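Local coordinates for protein 4-alpha-glucanotransferase (Streptococcus agalactiae, PDB 6M6T) that is a 4-alpha-glucanotransferase, or amylomaltase, an enzyme built on a TIM-barrel fold that holds bound glycan in its pockets, at residues Ile428-Leu433 with Glu481-Phe486; Pro264-Asp269 with Phe276-Tyr281. All coordinates share one frame; numbering follows the deposited sequence.

The two contacts lie on opposite sides of the chain's centre, their centres about 43 Å apart and their nearest atoms about 30 Å apart. Along the chain they come in series, interaction 2 closing before interaction 1 opens. Interaction 2 begins around the end of strand 259-264, an outermost strand of the four-stranded antiparallel sheet, and joins the start of helix 268-273 to helix 277-289 just ahead of barrel strand 292-295. Interaction 1 pairs helix 428-438, which leads into barrel strand 443-447, with helix 481-493 near the C-terminus. Sharing no helix or strand, they join separate parts of the fold, interaction 2 as buried aromatic packing near a bound glycan, interaction 1 as a partly buried helix pair.

Interaction 1 (Ile428-Leu433 with Glu481-Phe486); sequences ITETVL and ENRKAF
Glu430 sets its CG methylene over one face of the Phe486 ring. This CG stands 3.4 Å from the centroid of that ring, 18° off the normal, a CH-pi contact displaced slightly toward the rim. The nearest ring atom is CZ of Phe486, 3.3 Å from CG of Glu430. Leu433 meets the same ring differently: its CD1 comes in at the edge, near the ring plane, 4.2 Å from CE2 of Phe486. One aromatic side chain therefore receives a methylene on a face and a methyl at its rim.

Beyond the ring, the Glu430 carboxylate reaches Arg483. OE1 of Glu430 and NH1 of Arg483 are 3.9 Å apart, a long salt bridge in which the oxygen lies well out of the guanidinium plane and no N-H points at it. The Arg483 chain folds at its second side-chain torsion and crosses Glu430 at about a right angle.

Reach across the gap comes mainly from Phe486, whose CG is anti to the backbone N (chi1 169°). The ring thereby extends toward Glu430 across segments whose axes are 12.7 Å apart at closest approach and inclined at 21°. Around this pair, Thr429 bonds through OG1 to Asp453, and helix 401-404 packs against Thr429 and Val432. On helix 481-493, Lys484 makes a salt bridge to Glu481 within the segment and another to Glu38 of helix 27-38. The contact is plain packing of helix 428-438, which precedes barrel strand 443-447, on the C-terminal helix.

The chemistry is thus split within one residue: the CG methylene of Glu430 packs on an aromatic face while its carboxylate lies toward a positive charge. With that charge pair long and unaligned, its attraction is probably diffuse, and most of the close contact between the segments involves the Phe486 ring.

Interaction 2 (Pro264-Asp269 with Phe276-Tyr281); sequences PIYNWD and FDWWIY
Tyr266, Trp268, Trp278 and Trp279 form an aromatic cluster in which three ring pairs meet in different ways. Trp279 turns the edge of its six-membered ring toward the face of Tyr266, an offset edge-to-face pair with planes at 65° and centroids 5.5 Å apart. Trp278, its CG anti to the backbone N (chi1 -177°), meets Tyr266 rim to rim, OH of Tyr266 lying in the indole plane 3.4 Å from CH2 of Trp278. The six-membered ring of Trp268 and the five-membered ring of Trp279 have parallel planes but are slid apart and barely overlap; CH2 of Trp268 is 3.7 Å from CE2 of Trp279.

The looser apolar packing includes Phe276, whose CE1 faces CE3 of Trp268 edge to edge at 4.3 Å.

Among polar groups, the Tyr266 hydroxyl hydrogen-bonds to the backbone O of Ile219, a residue of the glycan pocket. The Tyr266 side chain is about 9 Å from bound 1,5-anhydro-D-glucitol.

Asn267 and Phe276 occupy the N-cap positions of helices 268-273 and 277-289. His271, on the first helix, meets the rings of Tyr266, Trp268 and Trp279. Helix 324-335 packs against Phe276 and Trp279, while Tyr304 of strand 303-308 meets Trp268.

Interaction 1 (Ile428-Leu433 with Glu481-Phe486)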
# COMPACT_ATOMS: atom_id res chain seq x y z
N ILE A 428 -3.07 -16.59 22.28
CA ILE A 428 -3.14 -15.18 22.64
C ILE A 428 -3.54 -14.27 21.49
O ILE A 428 -3.78 -13.08 21.71
CB ILE A 428 -1.80 -14.71 23.25
CG1 ILE A 428 -2.00 -13.40 24.01
CG2 ILE A 428 -0.72 -14.58 22.15
CD1 ILE A 428 -1.10 -13.22 25.14
N THR A 429 -3.64 -14.78 20.26
CA THR A 429 -4.15 -13.91 19.20
C THR A 429 -5.62 -13.59 19.42
O THR A 429 -6.07 -12.45 19.22
CB THR A 429 -3.95 -14.56 17.83
OG1 THR A 429 -4.55 -15.86 17.84
CG2 THR A 429 -2.47 -14.66 17.51
N GLU A 430 -6.38 -14.60 19.86
CA GLU A 430 -7.77 -14.40 20.24
C GLU A 430 -7.88 -13.52 21.49
O GLU A 430 -8.79 -12.68 21.59
CB GLU A 430 -8.44 -15.78 20.42
CG GLU A 430 -8.92 -16.42 19.09
CD GLU A 430 -8.84 -17.95 19.05
OE1 GLU A 430 -9.11 -18.53 17.97
OE2 GLU A 430 -8.50 -18.57 20.08
N THR A 431 -6.94 -13.66 22.43
CA THR A 431 -6.89 -12.75 23.56
C THR A 431 -6.76 -11.30 23.09
O THR A 431 -7.65 -10.46 23.34
CB THR A 431 -5.72 -13.10 24.49
OG1 THR A 431 -5.62 -14.52 24.64
CG2 THR A 431 -5.91 -12.46 25.87
N VAL A 432 -5.66 -11.01 22.40
CA VAL A 432 -5.36 -9.64 22.01
C VAL A 432 -6.51 -9.07 21.21
O VAL A 432 -6.91 -7.91 21.42
CB VAL A 432 -4.03 -9.57 21.23
CG1 VAL A 432 -3.79 -8.15 20.67
CG2 VAL A 432 -2.87 -9.98 22.13
N LEU A 433 -7.10 -9.87 20.32
CA LEU A 433 -8.14 -9.35 19.45
C LEU A 433 -9.44 -9.10 20.21
O LEU A 433 -10.18 -8.16 19.88
CB LEU A 433 -8.35 -10.33 18.30
CG LEU A 433 -7.31 -10.22 17.19
CD1 LEU A 433 -7.33 -11.47 16.35
CD2 LEU A 433 -7.66 -9.03 16.34
N GLU A 481 -14.22 -22.51 9.13
CA GLU A 481 -15.47 -21.96 9.66
C GLU A 481 -15.33 -21.49 11.12
O GLU A 481 -16.10 -20.67 11.61
CB GLU A 481 -16.60 -23.00 9.55
CG GLU A 481 -17.87 -22.48 8.85
CD GLU A 481 -17.60 -21.93 7.44
OE1 GLU A 481 -16.75 -22.49 6.71
OE2 GLU A 481 -18.29 -20.96 7.02
N ASN A 482 -14.38 -22.10 11.83
CA ASN A 482 -14.12 -21.72 13.21
C ASN A 482 -13.47 -20.34 13.30
O ASN A 482 -13.89 -19.50 14.11
CB ASN A 482 -13.25 -22.81 13.87
CG ASN A 482 -12.58 -22.38 15.15
OD1 ASN A 482 -11.52 -21.74 15.14
ND2 ASN A 482 -13.18 -22.77 16.28
N ARG A 483 -12.45 -20.06 12.46
CA ARG A 483 -11.87 -18.72 12.43
C ARG A 483 -12.94 -17.68 12.10
O ARG A 483 -13.02 -16.62 12.74
CB ARG A 483 -10.72 -18.62 11.42
CG ARG A 483 -9.59 -19.62 11.59
CD ARG A 483 -9.04 -19.63 13.00
NE ARG A 483 -7.76 -20.33 13.06
CZ ARG A 483 -7.35 -21.05 14.11
NH1 ARG A 483 -8.13 -21.14 15.18
NH2 ARG A 483 -6.16 -21.65 14.08
N LYS A 484 -13.76 -17.97 11.09
CA LYS A 484 -14.81 -17.04 10.68
C LYS A 484 -15.80 -16.81 11.80
O LYS A 484 -16.25 -15.69 12.03
CB LYS A 484 -15.52 -17.56 9.42
CG LYS A 484 -14.64 -17.54 8.17
CD LYS A 484 -14.96 -18.66 7.17
CE LYS A 484 -15.93 -18.19 6.11
NZ LYS A 484 -17.30 -18.22 6.67
N ALA A 485 -16.15 -17.88 12.53
CA ALA A 485 -17.10 -17.76 13.63
C ALA A 485 -16.52 -16.91 14.76
O ALA A 485 -17.23 -16.11 15.38
CB ALA A 485 -17.49 -19.14 14.14
N PHE A 486 -15.22 -17.06 15.01
CA PHE A 486 -14.54 -16.24 15.99
C PHE A 486 -14.62 -14.76 15.63
O PHE A 486 -14.92 -13.91 16.49
CB PHE A 486 -13.08 -16.67 16.12
CG PHE A 486 -12.26 -15.70 16.91
CD1 PHE A 486 -12.55 -15.47 18.24
CD2 PHE A 486 -11.25 -14.98 16.32
CE1 PHE A 486 -11.82 -14.57 18.98
CE2 PHE A 486 -10.52 -14.07 17.05
CZ PHE A 486 -10.81 -13.86 18.38

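Interaction 2 (Pro264-Asp269 with Phe276-Tyr281)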
# COMPACT_ATOMS: atom_id res chain seq x y z
N PRO A 264 13.26 10.11 -3.34
CA PRO A 264 13.61 11.52 -3.44
C PRO A 264 12.80 12.33 -2.43
O PRO A 264 11.80 11.88 -1.88
CB PRO A 264 13.24 11.89 -4.88
CG PRO A 264 12.17 10.90 -5.25
CD PRO A 264 12.53 9.62 -4.52
N ILE A 265 13.25 13.56 -2.22
CA ILE A 265 12.69 14.48 -1.24
C ILE A 265 11.92 15.57 -1.97
O ILE A 265 12.23 15.90 -3.12
CB ILE A 265 13.84 15.04 -0.40
CG1 ILE A 265 14.42 13.94 0.49
CG2 ILE A 265 13.42 16.23 0.39
CD1 ILE A 265 13.58 13.67 1.71
N TYR A 266 10.90 16.12 -1.32
CA TYR A 266 10.07 17.13 -1.94
C TYR A 266 10.68 18.53 -1.80
O TYR A 266 11.25 18.88 -0.76
CB TYR A 266 8.66 17.11 -1.33
CG TYR A 266 7.84 15.91 -1.77
CD1 TYR A 266 7.58 15.68 -3.12
CD2 TYR A 266 7.34 15.00 -0.84
CE1 TYR A 266 6.85 14.58 -3.53
CE2 TYR A 266 6.60 13.89 -1.25
CZ TYR A 266 6.36 13.69 -2.59
OH TYR A 266 5.64 12.59 -3.02
N ASN A 267 10.58 19.32 -2.87
CA ASN A 267 10.88 20.76 -2.80
C ASN A 267 9.57 21.44 -2.44
O ASN A 267 8.87 22.01 -3.27
CB ASN A 267 11.46 21.27 -4.12
CG ASN A 267 11.76 22.78 -4.10
OD1 ASN A 267 12.31 23.30 -3.13
ND2 ASN A 267 11.39 23.47 -5.18
N TRP A 268 9.23 21.33 -1.15
CA TRP A 268 7.91 21.74 -0.70
C TRP A 268 7.61 23.20 -1.02
O TRP A 268 6.43 23.59 -1.06
CB TRP A 268 7.77 21.47 0.80
CG TRP A 268 7.50 20.02 1.17
CD1 TRP A 268 8.39 19.12 1.69
CD2 TRP A 268 6.25 19.31 1.05
NE1 TRP A 268 7.78 17.91 1.91
CE2 TRP A 268 6.47 18.00 1.52
CE3 TRP A 268 4.98 19.67 0.60
CZ2 TRP A 268 5.46 17.03 1.54
CZ3 TRP A 268 3.97 18.71 0.63
CH2 TRP A 268 4.22 17.41 1.09
N ASP A 269 8.64 24.01 -1.29
CA ASP A 269 8.41 25.39 -1.70
C ASP A 269 7.72 25.45 -3.06
O ASP A 269 6.74 26.19 -3.22
CB ASP A 269 9.72 26.17 -1.71
CG ASP A 269 10.31 26.35 -0.31
OD1 ASP A 269 9.62 26.94 0.55
OD2 ASP A 269 11.45 25.88 -0.07
N PHE A 276 -0.18 23.43 -4.45
CA PHE A 276 -0.25 21.99 -4.19
C PHE A 276 -1.03 21.22 -5.28
O PHE A 276 -1.57 20.14 -5.03
CB PHE A 276 -0.84 21.73 -2.81
CG PHE A 276 -0.09 22.39 -1.70
CD1 PHE A 276 1.01 21.77 -1.13
CD2 PHE A 276 -0.49 23.62 -1.21
CE1 PHE A 276 1.70 22.35 -0.10
CE2 PHE A 276 0.20 24.21 -0.17
CZ PHE A 276 1.30 23.57 0.38
N ASP A 277 -1.06 21.76 -6.50
CA ASP A 277 -1.70 21.14 -7.66
C ASP A 277 -1.55 19.62 -7.66
O ASP A 277 -2.54 18.87 -7.65
CB ASP A 277 -1.08 21.76 -8.92
CG ASP A 277 -1.81 21.39 -10.24
OD1 ASP A 277 -1.98 20.18 -10.57
OD2 ASP A 277 -2.17 22.35 -10.97
N TRP A 278 -0.31 19.15 -7.60
CA TRP A 278 -0.05 17.72 -7.73
C TRP A 278 -0.67 16.93 -6.59
O TRP A 278 -1.19 15.83 -6.80
CB TRP A 278 1.45 17.48 -7.81
CG TRP A 278 1.85 16.05 -8.03
CD1 TRP A 278 1.57 15.27 -9.14
CD2 TRP A 278 2.60 15.23 -7.14
NE1 TRP A 278 2.11 14.02 -8.97
CE2 TRP A 278 2.75 13.96 -7.75
CE3 TRP A 278 3.17 15.43 -5.87
CZ2 TRP A 278 3.44 12.92 -7.14
CZ3 TRP A 278 3.86 14.39 -5.27
CH2 TRP A 278 3.99 13.15 -5.91
N TRP A 279 -0.62 17.47 -5.37
CA TRP A 279 -1.17 16.77 -4.22
C TRP A 279 -2.69 16.71 -4.29
O TRP A 279 -3.30 15.71 -3.88
CB TRP A 279 -0.73 17.46 -2.94
CG TRP A 279 0.62 17.04 -2.47
CD1 TRP A 279 1.74 17.82 -2.41
CD2 TRP A 279 0.99 15.75 -1.98
NE1 TRP A 279 2.78 17.08 -1.90
CE2 TRP A 279 2.35 15.81 -1.63
CE3 TRP A 279 0.30 14.55 -1.79
CZ2 TRP A 279 3.04 14.72 -1.12
CZ3 TRP A 279 0.99 13.47 -1.28
CH2 TRP A 279 2.34 13.56 -0.95
N ILE A 280 -3.33 17.78 -4.77
CA ILE A 280 -4.77 17.74 -4.95
C ILE A 280 -5.13 16.63 -5.93
O ILE A 280 -6.10 15.91 -5.74
CB ILE A 280 -5.30 19.10 -5.42
CG1 ILE A 280 -4.96 20.19 -4.40
CG2 ILE A 280 -6.80 19.03 -5.71
CD1 ILE A 280 -5.72 20.06 -3.13
N TYR A 281 -4.31 16.46 -6.96
CA TYR A 281 -4.56 15.40 -7.94
C TYR A 281 -4.34 14.01 -7.34
O TYR A 281 -5.14 13.09 -7.58
CB TYR A 281 -3.66 15.67 -9.16
CG TYR A 281 -3.26 14.48 -9.98
CD1 TYR A 281 -4.09 13.98 -10.97
CD2 TYR A 281 -2.01 13.91 -9.81
CE1 TYR A 281 -3.71 12.90 -11.74
CE2 TYR A 281 -1.61 12.84 -10.58
CZ TYR A 281 -2.46 12.33 -11.55
OH TYR A 281 -2.05 11.26 -12.31